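Local coordinates for F5/8 type C domain protein (Bacteroides ovatus, PDB 4ZRX) that is a putative alpha-L-fucosidase that probably hydrolyses alpha-L-fucosides with a TIM-barrel domain and may bind carbohydrate through its F5/8 type C domain, at residues I386-R400 and T449-E461. Numbering follows the deposited sequence.
Sequences INLVMLQEDITKGQR and TAYVSQVAAYYAE
Asn387 and Ala460 clasp each other through two hydrogen bonds at one end of an antiparallel strand pair, 388-393 against 450-458, whose N-to-C directions lie 166° apart. Followed outward, the Asn387 side chain leaves a backbone corner at CB, which itself meets nothing close across the contact; chi1 of 61° sets CG between the backbone N and carbonyl carbon, and the amide then reaches along the partner chain. CG lies 3.6 Å from Ala460 N. OD1 accepts the N-H of Ala460 N on a lone pair, 2.8 Å and nearly straight at 174°, while ND2 donates to Ala460 O at 2.9 Å, close to its own amide plane. ND2 also comes within 3.4 Å of Tyr459 CE1, with amide and ring planes nearly parallel. The amide thus continues the pairing where the strand itself turns away; Asn387 and Leu388 both face Tyr458 in a classic beta bulge.

A second classic bulge sets Ser453 and Gln454 against Gln392 and shifts the register by one. Beside it the Gln392 and Gln454 side chains run together, and Gln454 NE2 donates to Gln392 OE1 at 2.9 Å, in the carbonyl plane of Gln392 and with OE1 in the amide plane of Gln454; Gln392 NE2 turns to Tyr425 O. The other face is aliphatic: Val389 CG2 meets Ala457 CB, and Leu439 from strand 438-446 of the second four-stranded sheet covers Val389, Val455 and Ala457, as in a beta sandwich.

At the far end Arg400 NH1 donates to Thr449 O at 2.9 Å, and Tyr451 CE2 sits over one guanidinium face. The chemistry implies a backbone-bonded middle, aliphatic on one face and carrying a glutamine amide pair on the other, with an amide clasp at one end and a guanidinium at the other extending the grip beyond regular pairing.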
loop_
_atom_site.group_PDB
_atom_site.type_symbol
_atom_site.label_atom_id
_atom_site.label_comp_id
_atom_site.label_asym_id
_atom_site.label_seq_id
_atom_site.Cartn_x
_atom_site.Cartn_y
_atom_site.Cartn_z
ATOM N N ILE A 386 -7.657 -22.948 11.263
ATOM C CA ILE A 386 -6.802 -22.073 10.537
ATOM C C ILE A 386 -7.526 -21.471 9.359
ATOM O O ILE A 386 -8.410 -22.064 8.788
ATOM C CB ILE A 386 -5.518 -22.816 10.056
ATOM C CG1 ILE A 386 -5.801 -24.050 9.224
ATOM C CG2 ILE A 386 -4.708 -23.228 11.274
ATOM C CD1 ILE A 386 -4.597 -24.549 8.478
ATOM N N ASN A 387 -7.103 -20.271 8.976
ATOM C CA ASN A 387 -7.561 -19.609 7.770
ATOM C C ASN A 387 -6.505 -18.794 7.047
ATOM O O ASN A 387 -6.853 -17.937 6.172
ATOM C CB ASN A 387 -8.791 -18.752 8.090
ATOM C CG ASN A 387 -8.500 -17.665 9.097
ATOM O OD1 ASN A 387 -7.366 -17.384 9.434
ATOM N ND2 ASN A 387 -9.546 -17.005 9.547
ATOM N N LEU A 388 -5.228 -19.059 7.396
ATOM C CA LEU A 388 -4.083 -18.346 6.905
ATOM C C LEU A 388 -2.899 -19.267 6.919
ATOM O O LEU A 388 -2.587 -19.874 7.947
ATOM C CB LEU A 388 -3.799 -17.075 7.754
ATOM C CG LEU A 388 -2.524 -16.295 7.588
ATOM C CD1 LEU A 388 -2.384 -15.810 6.234
ATOM C CD2 LEU A 388 -2.473 -15.156 8.627
ATOM N N VAL A 389 -2.263 -19.367 5.780
ATOM C CA VAL A 389 -1.001 -20.130 5.627
ATOM C C VAL A 389 0.048 -19.198 5.085
ATOM O O VAL A 389 -0.223 -18.392 4.177
ATOM C CB VAL A 389 -1.211 -21.364 4.768
ATOM C CG1 VAL A 389 0.092 -22.080 4.386
ATOM C CG2 VAL A 389 -2.123 -22.303 5.462
HETATM N N MSE A 390 1.250 -19.357 5.614
HETATM C CA MSE A 390 2.418 -18.602 5.211
HETATM C C MSE A 390 3.509 -19.561 4.740
HETATM O O MSE A 390 3.770 -20.589 5.405
HETATM C CB MSE A 390 2.905 -17.756 6.400
HETATM C CG MSE A 390 4.048 -16.863 6.041
HETATM SE SE MSE A 390 5.633 -17.535 6.743
HETATM C CE MSE A 390 5.569 -16.924 8.450
ATOM N N LEU A 391 4.134 -19.234 3.624
ATOM C CA LEU A 391 5.201 -20.005 3.049
ATOM C C LEU A 391 6.413 -19.113 2.791
ATOM O O LEU A 391 6.232 -17.918 2.433
ATOM C CB LEU A 391 4.753 -20.631 1.738
ATOM C CG LEU A 391 3.383 -21.315 1.832
ATOM C CD1 LEU A 391 2.891 -21.523 0.477
ATOM C CD2 LEU A 391 3.514 -22.627 2.529
ATOM N N GLN A 392 7.625 -19.710 2.919
ATOM C CA GLN A 392 8.844 -19.020 2.503
ATOM C C GLN A 392 9.763 -19.942 1.728
ATOM O O GLN A 392 9.877 -21.130 2.105
ATOM C CB GLN A 392 9.618 -18.486 3.711
ATOM C CG GLN A 392 8.801 -17.591 4.594
ATOM C CD GLN A 392 9.622 -16.910 5.698
ATOM O OE1 GLN A 392 9.741 -17.441 6.811
ATOM N NE2 GLN A 392 10.210 -15.770 5.394
ATOM N N GLU A 393 10.483 -19.383 0.759
ATOM C CA GLU A 393 11.578 -20.054 0.085
ATOM C C GLU A 393 12.894 -19.548 0.623
ATOM O O GLU A 393 13.024 -18.395 1.038
ATOM C CB GLU A 393 11.594 -19.740 -1.438
ATOM C CG GLU A 393 10.679 -20.446 -2.258
ATOM C CD GLU A 393 10.757 -20.000 -3.723
ATOM O OE1 GLU A 393 11.552 -20.593 -4.450
ATOM O OE2 GLU A 393 10.001 -19.121 -4.156
ATOM N N ASP A 394 13.928 -20.364 0.487
ATOM C CA ASP A 394 15.240 -19.909 0.794
ATOM C C ASP A 394 15.839 -19.116 -0.333
ATOM O O ASP A 394 16.649 -19.669 -1.134
ATOM C CB ASP A 394 16.178 -21.094 1.095
ATOM C CG ASP A 394 17.552 -20.665 1.508
ATOM O OD1 ASP A 394 17.801 -19.435 1.657
ATOM O OD2 ASP A 394 18.422 -21.614 1.699
ATOM N N ILE A 395 15.577 -17.806 -0.322
ATOM C CA ILE A 395 15.936 -16.958 -1.442
ATOM C C ILE A 395 17.447 -16.692 -1.503
ATOM O O ILE A 395 17.934 -16.139 -2.485
ATOM C CB ILE A 395 15.126 -15.646 -1.486
ATOM C CG1 ILE A 395 15.298 -14.881 -0.187
ATOM C CG2 ILE A 395 13.666 -15.951 -1.797
ATOM C CD1 ILE A 395 14.787 -13.463 -0.278
ATOM N N THR A 396 18.197 -17.138 -0.499
ATOM C CA THR A 396 19.672 -17.137 -0.604
ATOM C C THR A 396 20.179 -18.033 -1.684
ATOM O O THR A 396 21.364 -17.971 -2.006
ATOM C CB THR A 396 20.442 -17.452 0.761
ATOM O OG1 THR A 396 20.318 -18.837 1.112
ATOM C CG2 THR A 396 19.915 -16.599 1.871
ATOM N N LYS A 397 19.324 -18.925 -2.204
ATOM C CA LYS A 397 19.652 -19.797 -3.282
ATOM C C LYS A 397 18.822 -19.529 -4.513
ATOM O O LYS A 397 18.866 -20.277 -5.472
ATOM C CB LYS A 397 19.495 -21.240 -2.802
ATOM C CG LYS A 397 20.381 -21.557 -1.620
ATOM C CD LYS A 397 20.315 -23.003 -1.242
ATOM C CE LYS A 397 21.254 -23.223 -0.047
ATOM N NZ LYS A 397 20.940 -24.470 0.652
ATOM N N GLY A 398 18.032 -18.457 -4.501
ATOM C CA GLY A 398 17.272 -18.046 -5.669
ATOM C C GLY A 398 15.776 -18.130 -5.469
ATOM O O GLY A 398 15.285 -18.706 -4.466
ATOM N N GLN A 399 15.040 -17.610 -6.450
ATOM C CA GLN A 399 13.591 -17.698 -6.439
ATOM C C GLN A 399 13.162 -18.735 -7.449
ATOM O O GLN A 399 13.421 -18.563 -8.614
ATOM C CB GLN A 399 12.970 -16.320 -6.792
ATOM C CG GLN A 399 11.472 -16.383 -6.632
ATOM C CD GLN A 399 10.753 -15.112 -6.910
ATOM O OE1 GLN A 399 11.351 -14.059 -7.095
ATOM N NE2 GLN A 399 9.440 -15.180 -6.819
ATOM N N ARG A 400 12.461 -19.790 -7.019
ATOM C CA ARG A 400 12.266 -20.961 -7.890
ATOM C C ARG A 400 10.850 -21.448 -8.033
ATOM O O ARG A 400 10.511 -21.985 -9.059
ATOM C CB ARG A 400 13.138 -22.100 -7.375
ATOM C CG ARG A 400 14.605 -21.681 -7.334
ATOM C CD ARG A 400 15.495 -22.795 -6.927
ATOM N NE ARG A 400 16.893 -22.369 -6.922
ATOM C CZ ARG A 400 17.926 -23.202 -7.020
ATOM N NH1 ARG A 400 17.747 -24.524 -7.093
ATOM N NH2 ARG A 400 19.155 -22.709 -6.983
ATOM N N THR A 449 15.542 -27.226 -8.394
ATOM C CA THR A 449 14.986 -27.738 -7.155
ATOM C C THR A 449 14.568 -26.593 -6.252
ATOM O O THR A 449 15.391 -25.721 -5.975
ATOM C CB THR A 449 16.025 -28.638 -6.484
ATOM O OG1 THR A 449 16.325 -29.719 -7.364
ATOM C CG2 THR A 449 15.503 -29.235 -5.195
ATOM N N ALA A 450 13.314 -26.589 -5.782
ATOM C CA ALA A 450 12.824 -25.584 -4.854
ATOM C C ALA A 450 13.271 -25.884 -3.442
ATOM O O ALA A 450 13.352 -27.054 -3.080
ATOM C CB ALA A 450 11.309 -25.550 -4.866
ATOM N N TYR A 451 13.545 -24.849 -2.688
ATOM C CA TYR A 451 13.947 -24.934 -1.276
ATOM C C TYR A 451 12.937 -24.160 -0.411
ATOM O O TYR A 451 12.941 -22.932 -0.412
ATOM C CB TYR A 451 15.342 -24.356 -1.102
ATOM C CG TYR A 451 16.353 -25.072 -1.931
ATOM C CD1 TYR A 451 16.560 -26.435 -1.789
ATOM C CD2 TYR A 451 17.108 -24.408 -2.872
ATOM C CE1 TYR A 451 17.508 -27.090 -2.589
ATOM C CE2 TYR A 451 18.026 -25.057 -3.664
ATOM C CZ TYR A 451 18.217 -26.382 -3.519
ATOM O OH TYR A 451 19.137 -27.023 -4.334
ATOM N N VAL A 452 12.018 -24.866 0.213
ATOM C CA VAL A 452 11.027 -24.274 1.083
ATOM C C VAL A 452 11.555 -24.303 2.490
ATOM O O VAL A 452 11.814 -25.380 3.040
ATOM C CB VAL A 452 9.692 -25.024 1.001
ATOM C CG1 VAL A 452 8.719 -24.509 2.009
ATOM C CG2 VAL A 452 9.114 -24.906 -0.396
ATOM N N SER A 453 11.717 -23.129 3.078
ATOM C CA SER A 453 12.334 -22.994 4.392
ATOM C C SER A 453 11.374 -22.859 5.542
ATOM O O SER A 453 11.728 -23.126 6.715
ATOM C CB SER A 453 13.317 -21.824 4.410
ATOM O OG SER A 453 12.678 -20.660 3.946
ATOM N N GLN A 454 10.174 -22.437 5.268
ATOM C CA GLN A 454 9.153 -22.411 6.328
ATOM C C GLN A 454 7.751 -22.527 5.785
ATOM O O GLN A 454 7.394 -21.913 4.776
ATOM C CB GLN A 454 9.239 -21.155 7.181
ATOM C CG GLN A 454 8.258 -21.225 8.387
ATOM C CD GLN A 454 8.393 -20.135 9.455
ATOM O OE1 GLN A 454 8.023 -20.371 10.582
ATOM N NE2 GLN A 454 8.861 -18.954 9.097
ATOM N N VAL A 455 6.937 -23.260 6.544
ATOM C CA VAL A 455 5.510 -23.227 6.422
ATOM C C VAL A 455 4.937 -22.975 7.788
ATOM O O VAL A 455 5.332 -23.637 8.783
ATOM C CB VAL A 455 5.006 -24.611 5.894
ATOM C CG1 VAL A 455 3.476 -24.683 5.834
ATOM C CG2 VAL A 455 5.562 -24.847 4.490
ATOM N N ALA A 456 3.974 -22.069 7.860
ATOM C CA ALA A 456 3.343 -21.643 9.105
ATOM C C ALA A 456 1.836 -21.468 8.855
ATOM O O ALA A 456 1.393 -21.344 7.695
ATOM C CB ALA A 456 3.952 -20.386 9.643
ATOM N N ALA A 457 1.021 -21.508 9.903
ATOM C CA ALA A 457 -0.430 -21.365 9.745
ATOM C C ALA A 457 -1.048 -20.774 10.966
ATOM O O ALA A 457 -0.556 -20.992 12.107
ATOM C CB ALA A 457 -1.092 -22.703 9.418
ATOM N N TYR A 458 -2.088 -19.994 10.748
ATOM C CA TYR A 458 -2.686 -19.166 11.783
ATOM C C TYR A 458 -4.178 -19.051 11.575
ATOM O O TYR A 458 -4.717 -19.381 10.529
ATOM C CB TYR A 458 -2.089 -17.734 11.757
ATOM C CG TYR A 458 -0.589 -17.655 11.779
ATOM C CD1 TYR A 458 0.133 -17.667 10.600
ATOM C CD2 TYR A 458 0.124 -17.591 13.002
ATOM C CE1 TYR A 458 1.502 -17.623 10.617
ATOM C CE2 TYR A 458 1.520 -17.476 13.000
ATOM C CZ TYR A 458 2.187 -17.585 11.807
ATOM O OH TYR A 458 3.550 -17.450 11.830
ATOM N N TYR A 459 -4.822 -18.550 12.607
ATOM C CA TYR A 459 -6.194 -18.081 12.571
ATOM C C TYR A 459 -6.155 -16.559 12.675
ATOM O O TYR A 459 -5.684 -16.025 13.688
ATOM C CB TYR A 459 -7.033 -18.647 13.709
ATOM C CG TYR A 459 -8.473 -18.184 13.558
ATOM C CD1 TYR A 459 -9.334 -18.832 12.664
ATOM C CD2 TYR A 459 -8.964 -17.083 14.241
ATOM C CE1 TYR A 459 -10.663 -18.387 12.502
ATOM C CE2 TYR A 459 -10.281 -16.641 14.061
ATOM C CZ TYR A 459 -11.102 -17.287 13.191
ATOM O OH TYR A 459 -12.429 -16.912 12.999
ATOM N N ALA A 460 -6.564 -15.883 11.600
ATOM C CA ALA A 460 -6.686 -14.418 11.543
ATOM C C ALA A 460 -8.170 -14.075 11.720
ATOM O O ALA A 460 -8.998 -14.521 10.937
ATOM C CB ALA A 460 -6.219 -13.895 10.256
ATOM N N GLU A 461 -8.503 -13.316 12.753
ATOM C CA GLU A 461 -9.870 -12.855 12.958
ATOM C C GLU A 461 -10.377 -12.097 11.683
ATOM O O GLU A 461 -9.735 -11.137 11.210
ATOM C CB GLU A 461 -9.909 -11.987 14.235
ATOM C CG GLU A 461 -11.170 -12.031 15.097
ATOM C CD GLU A 461 -11.559 -13.435 15.571
ATOM O OE1 GLU A 461 -10.905 -14.040 16.459
ATOM O OE2 GLU A 461 -12.538 -13.929 15.034
HETATM O O HOH W 1 13.560 -22.339 -3.929
HETATM O O HOH W 2 19.514 -26.646 -7.347
#